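PDB 4D3D: imine reductase from Bacillus cereus, which catalyses the NADPH-dependent reduction of imines, turning 2-methylpyrroline over with S selectivity. Local coordinates for residues B[190-193]-B[194-198]; B[205-208]-B[209-213]; B[223-226]-B[227-230]; B[260-263]-B[264-268]; B[289-292]-B[293-296]. All blocks are in the same frame, centred on the assembly; numbering follows the deposited sequence. Where two conformers were deposited one is given.

Contact 1: residues B[190-193]-B[194-198]; sequences QMDI and FWTAM. With P4C (O-acetaldehydyl-hexaethylene glycol), chain D.
Phe194 and Trp195 both receive the bent side chain of Met191, one turn earlier in the long helix 182-210, which runs from the Rossmann-type domain into the helical C-terminal domain. Phe194 closes its helical turn with a backbone bond from its N to Gln190 O. Its CG lies anti to the backbone N (chi1 -179°), which brings the ring out to the bound polyether: atom C3 of that ligand sits over one face, 3.5 Å from Phe194 CZ. Phe232 of the second subunit, which also belongs to a polyether pocket, meets the Phe194 ring edge-to-face. Trp195 comes next and carries the Met-aromatic contact. Met191 folds at chi2 and chi3 so that its methyl leads, with CE 3.4 Å from Trp195 NE1, while the sulfur stays oblique to the five-membered ring at 5.4 Å from Met191 SD to the centroid. The indole N-H itself is used by Ser258 of the second subunit. At Thr196 the hydroxyl turns back along the helix: OG1 donates to Asp192 O at 2.7 Å, a carbonyl that also takes Thr196 N at 3.2 Å. A water then donates to both Thr196 OG1 and Asp192 OD1, joining the two side chains where they lie alongside each other; Asp192 OD2 is bonded to His203 of the second subunit. Ala197 N continues the helix with a 2.8 Å bond to Ile193 O. Finally, Met198 CG rests on the Phe194 face opposite the polyether, 3.8 Å above the ring plane.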
loop_
_atom_site.group_PDB
_atom_site.type_symbol
_atom_site.label_atom_id
_atom_site.label_comp_id
_atom_site.label_asym_id
_atom_site.label_seq_id
_atom_site.Cartn_x
_atom_site.Cartn_y
_atom_site.Cartn_z
ATOM N N GLN B 190 -3.446 6.352 -8.439
ATOM C CA GLN B 190 -4.190 5.798 -7.292
ATOM C C GLN B 190 -4.357 4.268 -7.441
ATOM O O GLN B 190 -4.261 3.485 -6.444
ATOM C CB GLN B 190 -5.545 6.494 -7.122
ATOM C CG GLN B 190 -5.497 7.880 -6.483
ATOM C CD GLN B 190 -6.914 8.359 -6.162
ATOM O OE1 GLN B 190 -7.275 8.694 -5.001
ATOM N NE2 GLN B 190 -7.763 8.212 -7.148
ATOM N N MET B 191 -4.550 3.775 -8.675
ATOM C CA MET B 191 -4.619 2.353 -8.881
ATOM C C MET B 191 -3.309 1.620 -8.684
ATOM O O MET B 191 -3.333 0.457 -8.268
ATOM C CB MET B 191 -5.271 1.962 -10.266
ATOM C CG MET B 191 -6.709 2.421 -10.404
ATOM S SD MET B 191 -7.816 2.023 -9.038
ATOM C CE MET B 191 -7.815 0.282 -9.192
ATOM N N ASP B 192 -2.176 2.258 -8.981
ATOM C CA ASP B 192 -0.850 1.715 -8.712
ATOM C C ASP B 192 -0.784 1.372 -7.161
ATOM O O ASP B 192 -0.389 0.244 -6.780
ATOM C CB ASP B 192 0.182 2.791 -9.151
ATOM C CG ASP B 192 1.618 2.319 -9.171
ATOM O OD1 ASP B 192 1.883 1.109 -9.092
ATOM O OD2 ASP B 192 2.450 3.283 -9.286
ATOM N N ILE B 193 -1.194 2.317 -6.339
ATOM C CA ILE B 193 -1.257 2.069 -4.852
ATOM C C ILE B 193 -2.291 0.975 -4.503
ATOM O O ILE B 193 -1.947 0.028 -3.799
ATOM C CB ILE B 193 -1.550 3.355 -4.120
ATOM C CG1 ILE B 193 -0.398 4.341 -4.259
ATOM C CG2 ILE B 193 -1.768 3.059 -2.662
ATOM C CD1 ILE B 193 -0.662 5.729 -3.663
ATOM N N PHE B 194 -3.504 1.082 -5.019
ATOM C CA PHE B 194 -4.542 0.119 -4.711
ATOM C C PHE B 194 -4.108 -1.295 -4.918
ATOM O O PHE B 194 -4.148 -2.138 -4.017
ATOM C CB PHE B 194 -5.876 0.383 -5.468
ATOM C CG PHE B 194 -6.935 -0.653 -5.090
ATOM C CD1 PHE B 194 -7.720 -0.426 -3.963
ATOM C CD2 PHE B 194 -7.153 -1.787 -5.855
ATOM C CE1 PHE B 194 -8.696 -1.355 -3.601
ATOM C CE2 PHE B 194 -8.072 -2.746 -5.459
ATOM C CZ PHE B 194 -8.834 -2.508 -4.331
ATOM N N TRP B 195 -3.691 -1.604 -6.152
ATOM C CA TRP B 195 -3.389 -2.997 -6.445
ATOM C C TRP B 195 -2.114 -3.533 -5.744
ATOM O O TRP B 195 -2.098 -4.679 -5.273
ATOM C CB TRP B 195 -3.237 -3.240 -7.955
ATOM C CG TRP B 195 -4.488 -3.011 -8.772
ATOM C CD1 TRP B 195 -4.653 -2.118 -9.784
ATOM C CD2 TRP B 195 -5.710 -3.736 -8.670
ATOM N NE1 TRP B 195 -5.899 -2.273 -10.348
ATOM C CE2 TRP B 195 -6.595 -3.196 -9.635
ATOM C CE3 TRP B 195 -6.161 -4.755 -7.841
ATOM C CZ2 TRP B 195 -7.908 -3.662 -9.797
ATOM C CZ3 TRP B 195 -7.505 -5.251 -8.023
ATOM C CH2 TRP B 195 -8.317 -4.698 -8.999
ATOM N N THR B 196 -1.113 -2.693 -5.623
ATOM C CA THR B 196 0.123 -3.131 -5.032
ATOM C C THR B 196 -0.093 -3.326 -3.530
ATOM O O THR B 196 0.331 -4.337 -2.964
ATOM C CB THR B 196 1.254 -2.150 -5.315
ATOM O OG1 THR B 196 1.368 -1.846 -6.735
ATOM C CG2 THR B 196 2.599 -2.749 -4.932
ATOM N N ALA B 197 -0.702 -2.359 -2.891
ATOM C CA ALA B 197 -0.980 -2.466 -1.440
ATOM C C ALA B 197 -1.965 -3.603 -1.131
ATOM O O ALA B 197 -1.747 -4.390 -0.178
ATOM C CB ALA B 197 -1.483 -1.185 -0.930
ATOM N N MET B 198 -3.029 -3.764 -1.947
ATOM C CA MET B 198 -3.934 -4.888 -1.669
ATOM C C MET B 198 -3.305 -6.253 -1.911
ATOM O O MET B 198 -3.528 -7.232 -1.130
ATOM C CB MET B 198 -5.221 -4.733 -2.466
ATOM C CG MET B 198 -6.114 -3.667 -1.915
ATOM S SD MET B 198 -6.639 -3.752 -0.189
ATOM C CE MET B 198 -7.553 -5.297 -0.210
HETATM O O1 P4C D . -10.873 0.927 -6.532
HETATM C C2 P4C D . -11.313 -0.070 -7.461
HETATM C C3 P4C D . -11.054 -1.400 -6.811
HETATM O O4 P4C D . -11.420 -2.478 -7.700
HETATM C C5 P4C D . -12.100 -3.500 -6.996
HETATM C C6 P4C D . -13.553 -3.145 -6.951
HETATM O O7 P4C D . -14.131 -3.858 -5.876
HETATM C C8 P4C D . -15.350 -3.280 -5.521
HETATM C C9 P4C D . -15.963 -4.194 -4.483
HETATM O O10 P4C D . -15.842 -3.518 -3.271
HETATM C C11 P4C D . -15.508 -4.384 -2.205
HETATM C C12 P4C D . -15.600 -3.636 -0.911
HETATM O O13 P4C D . -16.133 -2.368 -1.133
HETATM C C14 P4C D . -16.180 -1.608 0.048
HETATM C C15 P4C D . -15.325 -0.395 -0.069
HETATM O O16 P4C D . -16.028 0.671 0.595
HETATM O O HOH W 1 3.440 -1.051 -8.402
#

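Contact 2: residues B[205-208]-B[209-213]; sequences LAIA and NANGI
A Schellman motif ends helix 182-210 here, with Ala208 O as the acceptor on which the last turn converges. Ile213 N donates to Ala208 O at 2.9 Å, reaching back over five residues, and Asn211 N reaches the same oxygen at 3.0 Å from the opposite face of the carbonyl plane. Inside this wrap, Gly212 N bonds to Asn209 O. Gly212 has a positive phi of 88°, a conformation in which a CB would run into the preceding carbonyl oxygen. Two asparagine amides brace the turn. Asn211 ND2 gives a nearly straight bond of 3.0 Å to Ile207 O, and that oxygen lies in the plane of the amide; Asn211 N makes a second, weak bond to the same carbonyl. Asn209 keeps its CG beside the backbone N (chi1 -65°), which lets ND2 span the turn to Ile213 O at 2.9 Å, while Leu205 CD1 rests 3.5 Å from Asn209 ND2. The other ends of both amides look outward to the second subunit, Asn209 OD1 to its Lys304 and Asn211 OD1 to its Arg119. On the apolar side, Ala208 CB meets Ile213 CB at 4.0 Å. Together, the 6→1 bond from Ile213, the 5→2 bond from Gly212 and an apolar contact across them are the signature of a Schellman C-cap.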
loop_
_atom_site.group_PDB
_atom_site.type_symbol
_atom_site.label_atom_id
_atom_site.label_comp_id
_atom_site.label_asym_id
_atom_site.label_seq_id
_atom_site.Cartn_x
_atom_site.Cartn_y
_atom_site.Cartn_z
ATOM N N LEU B 205 -1.417 -11.987 4.518
ATOM C CA LEU B 205 -2.429 -12.953 4.972
ATOM C C LEU B 205 -1.997 -14.392 4.680
ATOM O O LEU B 205 -2.172 -15.310 5.545
ATOM C CB LEU B 205 -3.789 -12.630 4.395
ATOM C CG LEU B 205 -4.908 -13.592 4.766
ATOM C CD1 LEU B 205 -5.117 -13.597 6.289
ATOM C CD2 LEU B 205 -6.138 -13.144 4.035
ATOM N N ALA B 206 -1.388 -14.680 3.516
ATOM C CA ALA B 206 -0.939 -16.019 3.259
ATOM C C ALA B 206 0.111 -16.529 4.275
ATOM O O ALA B 206 0.151 -17.735 4.673
ATOM C CB ALA B 206 -0.357 -16.124 1.865
ATOM N N ILE B 207 1.051 -15.619 4.646
ATOM C CA ILE B 207 2.047 -15.899 5.707
ATOM C C ILE B 207 1.299 -16.189 7.008
ATOM O O ILE B 207 1.679 -17.178 7.686
ATOM C CB ILE B 207 3.037 -14.746 5.866
ATOM C CG1 ILE B 207 3.863 -14.551 4.605
ATOM C CG2 ILE B 207 4.011 -15.017 7.061
ATOM C CD1 ILE B 207 4.725 -13.303 4.613
ATOM N N ALA B 208 0.329 -15.390 7.364
ATOM C CA ALA B 208 -0.392 -15.518 8.647
ATOM C C ALA B 208 -1.113 -16.890 8.639
ATOM O O ALA B 208 -1.022 -17.649 9.565
ATOM C CB ALA B 208 -1.403 -14.465 8.758
ATOM N N ASN B 209 -1.782 -17.179 7.542
ATOM C CA ASN B 209 -2.433 -18.517 7.390
ATOM C C ASN B 209 -1.449 -19.670 7.568
ATOM O O ASN B 209 -1.792 -20.665 8.230
ATOM C CB ASN B 209 -3.186 -18.683 6.027
ATOM C CG ASN B 209 -4.385 -17.768 5.801
ATOM O OD1 ASN B 209 -4.841 -17.678 4.630
ATOM N ND2 ASN B 209 -4.909 -17.102 6.784
ATOM N N ALA B 210 -0.263 -19.596 7.004
ATOM C CA ALA B 210 0.709 -20.670 7.125
ATOM C C ALA B 210 1.136 -20.890 8.604
ATOM O O ALA B 210 1.584 -21.965 8.937
ATOM C CB ALA B 210 1.881 -20.431 6.247
ATOM N N ASN B 211 0.945 -19.891 9.443
ATOM C CA ASN B 211 1.289 -19.922 10.883
ATOM C C ASN B 211 0.082 -20.076 11.772
ATOM O O ASN B 211 0.123 -19.809 13.011
ATOM C CB ASN B 211 2.064 -18.673 11.208
ATOM C CG ASN B 211 3.496 -18.753 10.737
ATOM O OD1 ASN B 211 4.399 -19.194 11.503
ATOM N ND2 ASN B 211 3.762 -18.313 9.528
ATOM N N GLY B 212 -1.035 -20.436 11.177
ATOM C CA GLY B 212 -2.237 -20.707 11.922
ATOM C C GLY B 212 -3.171 -19.570 12.229
ATOM O O GLY B 212 -4.139 -19.731 12.965
ATOM N N ILE B 213 -2.946 -18.399 11.633
ATOM C CA ILE B 213 -3.741 -17.239 11.972
ATOM C C ILE B 213 -4.725 -16.939 10.857
ATOM O O ILE B 213 -4.351 -16.922 9.673
ATOM C CB ILE B 213 -2.798 -16.002 12.150
ATOM C CG1 ILE B 213 -1.750 -16.188 13.256
ATOM C CG2 ILE B 213 -3.600 -14.760 12.387
ATOM C CD1 ILE B 213 -2.368 -16.611 14.576
#

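Contact 3: residues B[223-226]-B[227-230]; sequences SAMM and SSLP. With P4C (O-acetaldehydyl-hexaethylene glycol), chain E.
This is a contact within one helix, at a kink midway along helix 215-242 where one side of the turn also lines a polyether pocket. The kink comes at Pro230, which has no N-H to give to Met226 O; Leu229 N takes that acceptor instead, at 3.1 Å, and Pro230 CD packs 3.5 Å from Met226 O. One residue earlier, the Ser228 backbone N makes only weak bonds, to Ala224 O and Met225 O. Its hydroxyl makes the shorter bond: with chi1 at 79°, OG stands between the backbone N and the carbonyl carbon and donates to Met225 O at 2.7 Å. The hydroxyl oxygen also meets the ligand, Ser228 OG lying 3.0 Å from its C17. Met225 bends at chi2 and chi3 toward the chain of ether units, bringing CE to 3.2 Å from ligand O16, while Met225 SD passes 4.1 Å from Leu229 CD2. Ala224 CB adds a third touch, 3.3 Å from ligand C21. Away from the pocket, helix 215-242 packs against its own copy in the second subunit, where Ser227 meets Pro230 and Pro230 meets Ser227 in return, and Leu229 leans on Ala197 of the second subunit's helix 182-210.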
loop_
_atom_site.group_PDB
_atom_site.type_symbol
_atom_site.label_atom_id
_atom_site.label_comp_id
_atom_site.label_asym_id
_atom_site.label_seq_id
_atom_site.Cartn_x
_atom_site.Cartn_y
_atom_site.Cartn_z
ATOM N N SER B 223 -5.796 -3.510 9.262
ATOM C CA SER B 223 -6.465 -2.240 9.194
ATOM C C SER B 223 -5.691 -1.127 9.808
ATOM O O SER B 223 -5.603 -0.046 9.234
ATOM C CB SER B 223 -7.894 -2.283 9.816
ATOM O OG SER B 223 -8.622 -3.257 9.136
ATOM N N ALA B 224 -5.136 -1.350 10.997
ATOM C CA ALA B 224 -4.402 -0.331 11.708
ATOM C C ALA B 224 -3.143 0.088 10.896
ATOM O O ALA B 224 -2.841 1.289 10.822
ATOM C CB ALA B 224 -3.987 -0.802 13.107
ATOM N N MET B 225 -2.482 -0.862 10.293
ATOM C CA MET B 225 -1.280 -0.505 9.519
ATOM C C MET B 225 -1.684 0.351 8.331
ATOM O O MET B 225 -1.089 1.429 8.066
ATOM C CB MET B 225 -0.534 -1.735 9.068
ATOM C CG MET B 225 0.638 -1.446 8.096
ATOM S SD MET B 225 1.892 -0.338 8.786
ATOM C CE MET B 225 2.668 -1.355 9.958
ATOM N N MET B 226 -2.713 -0.072 7.609
ATOM C CA MET B 226 -3.167 0.708 6.459
ATOM C C MET B 226 -3.591 2.118 6.783
ATOM O O MET B 226 -3.232 3.074 6.099
ATOM C CB MET B 226 -4.328 0.002 5.766
ATOM C CG MET B 226 -3.863 -1.263 5.147
ATOM S SD MET B 226 -5.211 -2.307 4.618
ATOM C CE MET B 226 -4.317 -3.261 3.473
ATOM N N SER B 227 -4.337 2.270 7.907
ATOM C CA SER B 227 -4.781 3.536 8.346
ATOM C C SER B 227 -3.661 4.431 8.808
ATOM O O SER B 227 -3.807 5.692 8.828
ATOM C CB SER B 227 -5.838 3.357 9.484
ATOM O OG SER B 227 -7.002 2.826 8.902
ATOM N N SER B 228 -2.530 3.840 9.160
ATOM C CA SER B 228 -1.374 4.652 9.581
ATOM C C SER B 228 -0.581 5.243 8.397
ATOM O O SER B 228 0.218 6.180 8.575
ATOM C CB SER B 228 -0.410 3.855 10.447
ATOM O OG SER B 228 0.434 2.993 9.650
ATOM N N LEU B 229 -0.797 4.714 7.201
ATOM C CA LEU B 229 0.106 5.113 6.072
ATOM C C LEU B 229 -0.016 6.575 5.657
ATOM O O LEU B 229 0.982 7.199 5.385
ATOM C CB LEU B 229 -0.034 4.180 4.900
ATOM C CG LEU B 229 0.297 2.684 5.167
ATOM C CD1 LEU B 229 0.137 1.850 3.948
ATOM C CD2 LEU B 229 1.649 2.458 5.819
ATOM N N PRO B 230 -1.224 7.166 5.719
ATOM C CA PRO B 230 -1.320 8.640 5.427
ATOM C C PRO B 230 -0.437 9.524 6.299
ATOM O O PRO B 230 0.030 10.531 5.847
ATOM C CB PRO B 230 -2.842 8.964 5.610
ATOM C CG PRO B 230 -3.513 7.599 5.332
ATOM C CD PRO B 230 -2.559 6.543 5.878
HETATM O O1 P4C E . 3.976 8.232 11.863
HETATM C C2 P4C E . 4.616 9.439 11.324
HETATM C C3 P4C E . 6.132 9.568 11.556
HETATM O O4 P4C E . 6.838 9.498 10.333
HETATM C C5 P4C E . 8.278 9.330 10.325
HETATM C C6 P4C E . 8.676 7.951 10.848
HETATM O O7 P4C E . 9.643 7.239 10.041
HETATM C C8 P4C E . 9.864 5.840 10.450
HETATM C C9 P4C E . 9.987 4.893 9.208
HETATM O O10 P4C E . 10.024 3.403 9.410
HETATM C C11 P4C E . 9.460 2.567 10.477
HETATM C C12 P4C E . 8.256 1.628 10.105
HETATM O O13 P4C E . 7.158 1.593 11.145
HETATM C C14 P4C E . 5.866 0.885 10.958
HETATM C C15 P4C E . 4.704 1.376 11.901
HETATM O O16 P4C E . 3.350 1.492 11.234
HETATM C C17 P4C E . 2.039 1.855 11.882
HETATM C C18 P4C E . 1.627 0.954 13.139
HETATM O O19 P4C E . 0.407 0.117 12.965
HETATM C C20 P4C E . 0.391 -0.774 14.162
HETATM C C21 P4C E . -1.024 -1.299 14.369
HETATM O O22 P4C E . -1.097 -2.381 15.342
#

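Contact 4: residues B[260-263]-B[264-268]; sequences EHVV and HTTQE
His264 lies flat over Glu260 O in the last turns of the alpha helix 252-268, where the i to i+4 backbone bond and the ring share one carbonyl. The backbone N of His264 donates to Glu260 O at 2.9 Å. From there the side chain can be followed outward: CB is 3.6 Å from Glu260 O, CG comes closer at 3.2 Å, and ND1 is 3.4 Å away but badly angled for a bond. CD2 is about as near as ND1, while CE1 and NE2 lie farther off. The carbonyl oxygen thus sits over one face of the imidazole near its rim, a placement set by chi1 of -63°, which puts CG beside the backbone N. At its ND1 corner the ring approaches the edge of the His261 imidazole, with His264 ND1 4.1 Å from His261 CD2. His264 also packs on Thr114 of the second subunit, whose Thr114 and Glu116 are both bonded to the carboxylate of Glu268. On the buried side two threonines repeat a single pattern. Thr265 OG1 turns back to His261 O at 2.8 Å, supplementing its own backbone N, which approaches that oxygen from the other face of the carbonyl plane. Thr266, which touches Ile207 and Pro276, does likewise: OG1 donates to Val262 O at 2.8 Å from 36° above the carbonyl plane.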
loop_
_atom_site.group_PDB
_atom_site.type_symbol
_atom_site.label_atom_id
_atom_site.label_comp_id
_atom_site.label_asym_id
_atom_site.label_seq_id
_atom_site.Cartn_x
_atom_site.Cartn_y
_atom_site.Cartn_z
ATOM N N GLU B 260 14.708 -7.635 4.312
ATOM C CA GLU B 260 15.347 -8.961 4.306
ATOM C C GLU B 260 14.660 -9.924 5.263
ATOM O O GLU B 260 14.394 -11.075 4.905
ATOM C CB GLU B 260 16.828 -8.897 4.712
ATOM C CG GLU B 260 17.742 -8.318 3.683
ATOM C CD GLU B 260 19.147 -7.986 4.215
ATOM O OE1 GLU B 260 19.357 -7.937 5.454
ATOM O OE2 GLU B 260 20.066 -7.795 3.387
ATOM N N HIS B 261 14.298 -9.447 6.472
ATOM C CA HIS B 261 13.521 -10.274 7.398
ATOM C C HIS B 261 12.114 -10.631 6.901
ATOM O O HIS B 261 11.619 -11.722 7.130
ATOM C CB HIS B 261 13.422 -9.627 8.754
ATOM C CG HIS B 261 14.727 -9.673 9.454
ATOM N ND1 HIS B 261 15.071 -8.797 10.454
ATOM C CD2 HIS B 261 15.805 -10.482 9.251
ATOM C CE1 HIS B 261 16.294 -9.077 10.865
ATOM N NE2 HIS B 261 16.735 -10.139 10.204
ATOM N N VAL B 262 11.468 -9.718 6.150
ATOM C CA VAL B 262 10.171 -10.053 5.546
ATOM C C VAL B 262 10.369 -11.193 4.479
ATOM O O VAL B 262 9.562 -12.130 4.421
ATOM C CB VAL B 262 9.503 -8.796 4.925
ATOM C CG1 VAL B 262 8.310 -9.206 4.048
ATOM C CG2 VAL B 262 9.065 -7.777 5.963
ATOM N N VAL B 263 11.384 -11.060 3.635
ATOM C CA VAL B 263 11.711 -12.076 2.665
ATOM C C VAL B 263 11.993 -13.436 3.326
ATOM O O VAL B 263 11.431 -14.455 2.939
ATOM C CB VAL B 263 12.870 -11.637 1.782
ATOM C CG1 VAL B 263 13.356 -12.791 0.917
ATOM C CG2 VAL B 263 12.430 -10.453 0.908
ATOM N N HIS B 264 12.805 -13.452 4.383
ATOM C CA HIS B 264 13.038 -14.672 5.089
ATOM C C HIS B 264 11.805 -15.302 5.690
ATOM O O HIS B 264 11.676 -16.504 5.641
ATOM C CB HIS B 264 14.126 -14.420 6.193
ATOM C CG HIS B 264 15.454 -14.019 5.653
ATOM N ND1 HIS B 264 16.402 -13.344 6.413
ATOM C CD2 HIS B 264 16.005 -14.193 4.439
ATOM C CE1 HIS B 264 17.466 -13.106 5.674
ATOM N NE2 HIS B 264 17.271 -13.648 4.483
ATOM N N THR B 265 10.922 -14.479 6.283
ATOM C CA THR B 265 9.697 -14.888 6.912
ATOM C C THR B 265 8.833 -15.586 5.845
ATOM O O THR B 265 8.200 -16.633 6.083
ATOM C CB THR B 265 8.973 -13.715 7.567
ATOM O OG1 THR B 265 9.798 -13.197 8.628
ATOM C CG2 THR B 265 7.630 -14.113 8.125
ATOM N N THR B 266 8.813 -14.948 4.668
ATOM C CA THR B 266 8.047 -15.485 3.518
ATOM C C THR B 266 8.570 -16.854 3.110
ATOM O O THR B 266 7.732 -17.768 2.984
ATOM C CB THR B 266 8.134 -14.490 2.339
ATOM O OG1 THR B 266 7.645 -13.175 2.740
ATOM C CG2 THR B 266 7.230 -14.967 1.149
ATOM N N GLN B 267 9.881 -17.005 2.919
ATOM C CA GLN B 267 10.498 -18.254 2.471
ATOM C C GLN B 267 10.276 -19.349 3.474
ATOM O O GLN B 267 9.913 -20.470 3.087
ATOM C CB GLN B 267 11.970 -18.124 2.311
ATOM C CG GLN B 267 12.438 -17.306 1.193
ATOM C CD GLN B 267 13.927 -16.969 1.293
ATOM O OE1 GLN B 267 14.461 -16.664 2.363
ATOM N NE2 GLN B 267 14.590 -16.972 0.157
ATOM N N GLU B 268 10.406 -19.037 4.770
ATOM C CA GLU B 268 10.164 -20.016 5.859
ATOM C C GLU B 268 8.743 -20.522 5.882
ATOM O O GLU B 268 8.506 -21.664 6.277
ATOM C CB GLU B 268 10.356 -19.353 7.279
ATOM C CG GLU B 268 11.728 -19.140 7.693
ATOM C CD GLU B 268 11.692 -18.351 9.068
ATOM O OE1 GLU B 268 10.545 -18.085 9.718
ATOM O OE2 GLU B 268 12.818 -18.049 9.402
#

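Contact 5: residues B[289-292]-B[293-296]; sequences TGHA and SDSF
A type I beta turn from His291 to Asp294, tied by a His-carboxylate hydrogen bond, shapes the surface loop after helix 274-288. The backbone closure runs from Asp294 N to His291 O at 3.0 Å, with the donor well above the carbonyl plane. The side chains close the same turn a second time: His291 ND1 donates to Asp294 OD2, also at 3.0 Å. The oxygen lies close to the ring plane at the imidazole edge, and the N-H points fairly straight at it (161°). On the acid's side the histidine arrives from the anti direction, with ring and carboxylate planes turned 63° apart. Both residues hold CG beside the backbone N, chi1 near -60°, which brings the two groups together across the turn. OD2 has a second donor, a water 2.8 Å from Asp294 OD2 that also donates a hydrogen bond to Gly290 O, so the carboxylate is linked to the backbone ahead of the turn. At another edge of the imidazole, Thr289 OG1 lies 3.2 Å from His291 CD2; that hydroxyl is bonded to the last turn of helix 274-288. The loop is stitched to the start of helix 252-268 by backbone bonds of Ala292 with Ala253 and Asp294 with Leu252. Beyond it, Phe296 turns inward, meeting Tyr236 of helix 215-242 and Trp195 of the second subunit's helix 182-210.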
loop_
_atom_site.group_PDB
_atom_site.type_symbol
_atom_site.label_atom_id
_atom_site.label_comp_id
_atom_site.label_asym_id
_atom_site.label_seq_id
_atom_site.Cartn_x
_atom_site.Cartn_y
_atom_site.Cartn_z
ATOM N N THR B 289 23.800 2.373 -5.152
ATOM C CA THR B 289 24.047 3.679 -5.662
ATOM C C THR B 289 24.383 4.742 -4.642
ATOM O O THR B 289 24.289 5.939 -4.851
ATOM C CB THR B 289 22.877 4.159 -6.573
ATOM O OG1 THR B 289 21.623 4.022 -5.866
ATOM C CG2 THR B 289 22.838 3.305 -7.771
ATOM N N GLY B 290 24.736 4.279 -3.435
ATOM C CA GLY B 290 25.304 5.162 -2.410
ATOM C C GLY B 290 24.382 5.847 -1.462
ATOM O O GLY B 290 24.667 6.980 -1.057
ATOM N N HIS B 291 23.262 5.196 -1.099
ATOM C CA HIS B 291 22.251 5.834 -0.251
ATOM C C HIS B 291 22.100 5.228 1.141
ATOM O O HIS B 291 21.056 5.489 1.819
ATOM C CB HIS B 291 20.884 5.815 -0.950
ATOM C CG HIS B 291 20.865 6.540 -2.244
ATOM N ND1 HIS B 291 20.675 7.902 -2.336
ATOM C CD2 HIS B 291 21.042 6.111 -3.511
ATOM C CE1 HIS B 291 20.737 8.281 -3.600
ATOM N NE2 HIS B 291 20.953 7.212 -4.328
ATOM N N ALA B 292 23.123 4.512 1.638
ATOM C CA ALA B 292 22.988 3.806 2.951
ATOM C C ALA B 292 22.487 4.696 4.093
ATOM O O ALA B 292 21.732 4.157 4.967
ATOM C CB ALA B 292 24.318 3.188 3.366
ATOM N N SER B 293 22.917 5.944 4.173
ATOM C CA SER B 293 22.603 6.873 5.281
ATOM C C SER B 293 21.454 7.836 4.999
ATOM O O SER B 293 21.153 8.718 5.822
ATOM C CB SER B 293 23.886 7.671 5.767
ATOM O OG SER B 293 24.888 6.725 6.195
ATOM N N ASP B 294 20.823 7.712 3.812
ATOM C CA ASP B 294 19.636 8.529 3.518
ATOM C C ASP B 294 18.321 7.864 3.908
ATOM O O ASP B 294 18.287 6.655 4.206
ATOM C CB ASP B 294 19.548 8.757 2.023
ATOM C CG ASP B 294 20.724 9.523 1.417
ATOM O OD1 ASP B 294 21.525 10.173 2.127
ATOM O OD2 ASP B 294 20.800 9.529 0.156
ATOM N N SER B 295 17.252 8.659 3.944
ATOM C CA SER B 295 15.896 8.118 4.128
ATOM C C SER B 295 15.576 7.159 3.015
ATOM O O SER B 295 16.140 7.270 1.857
ATOM C CB SER B 295 14.880 9.250 4.058
ATOM O OG SER B 295 13.562 8.731 4.165
ATOM N N PHE B 296 14.786 6.136 3.320
ATOM C CA PHE B 296 14.215 5.281 2.223
ATOM C C PHE B 296 13.494 6.024 1.155
ATOM O O PHE B 296 13.322 5.447 0.048
ATOM C CB PHE B 296 13.385 4.141 2.800
ATOM C CG PHE B 296 11.919 4.491 3.029
ATOM C CD1 PHE B 296 11.506 5.094 4.198
ATOM C CD2 PHE B 296 10.969 4.155 2.085
ATOM C CE1 PHE B 296 10.163 5.368 4.407
ATOM C CE2 PHE B 296 9.638 4.428 2.274
ATOM C CZ PHE B 296 9.223 5.040 3.447
HETATM O O HOH W 2 23.357 9.518 -0.903
#

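Overall arrangement
From the N terminus, the Rossmann-type domain comes first, and all five contacts follow it in series within the helical C-terminal domain. Each joins adjoining segments, so none closes a long loop, and none nests in or crosses another. Contacts 1 and 2 share helix 182-210, their centres about 22 Å apart, the second ending the helix. Contact 3 follows on helix 215-242, its centre about 14 Å from that of contact 1, and contact 4 on helix 252-268. Contacts 2 and 4 touch directly, Ile207 CD1 lying 3.5 Å from Thr266 OG1. Contact 5 shapes the loop after helix 274-288. Contacts 1 to 4 all touch the second subunit, and contact 5 reaches it through Phe296 alone, consistent with an intertwined dimer.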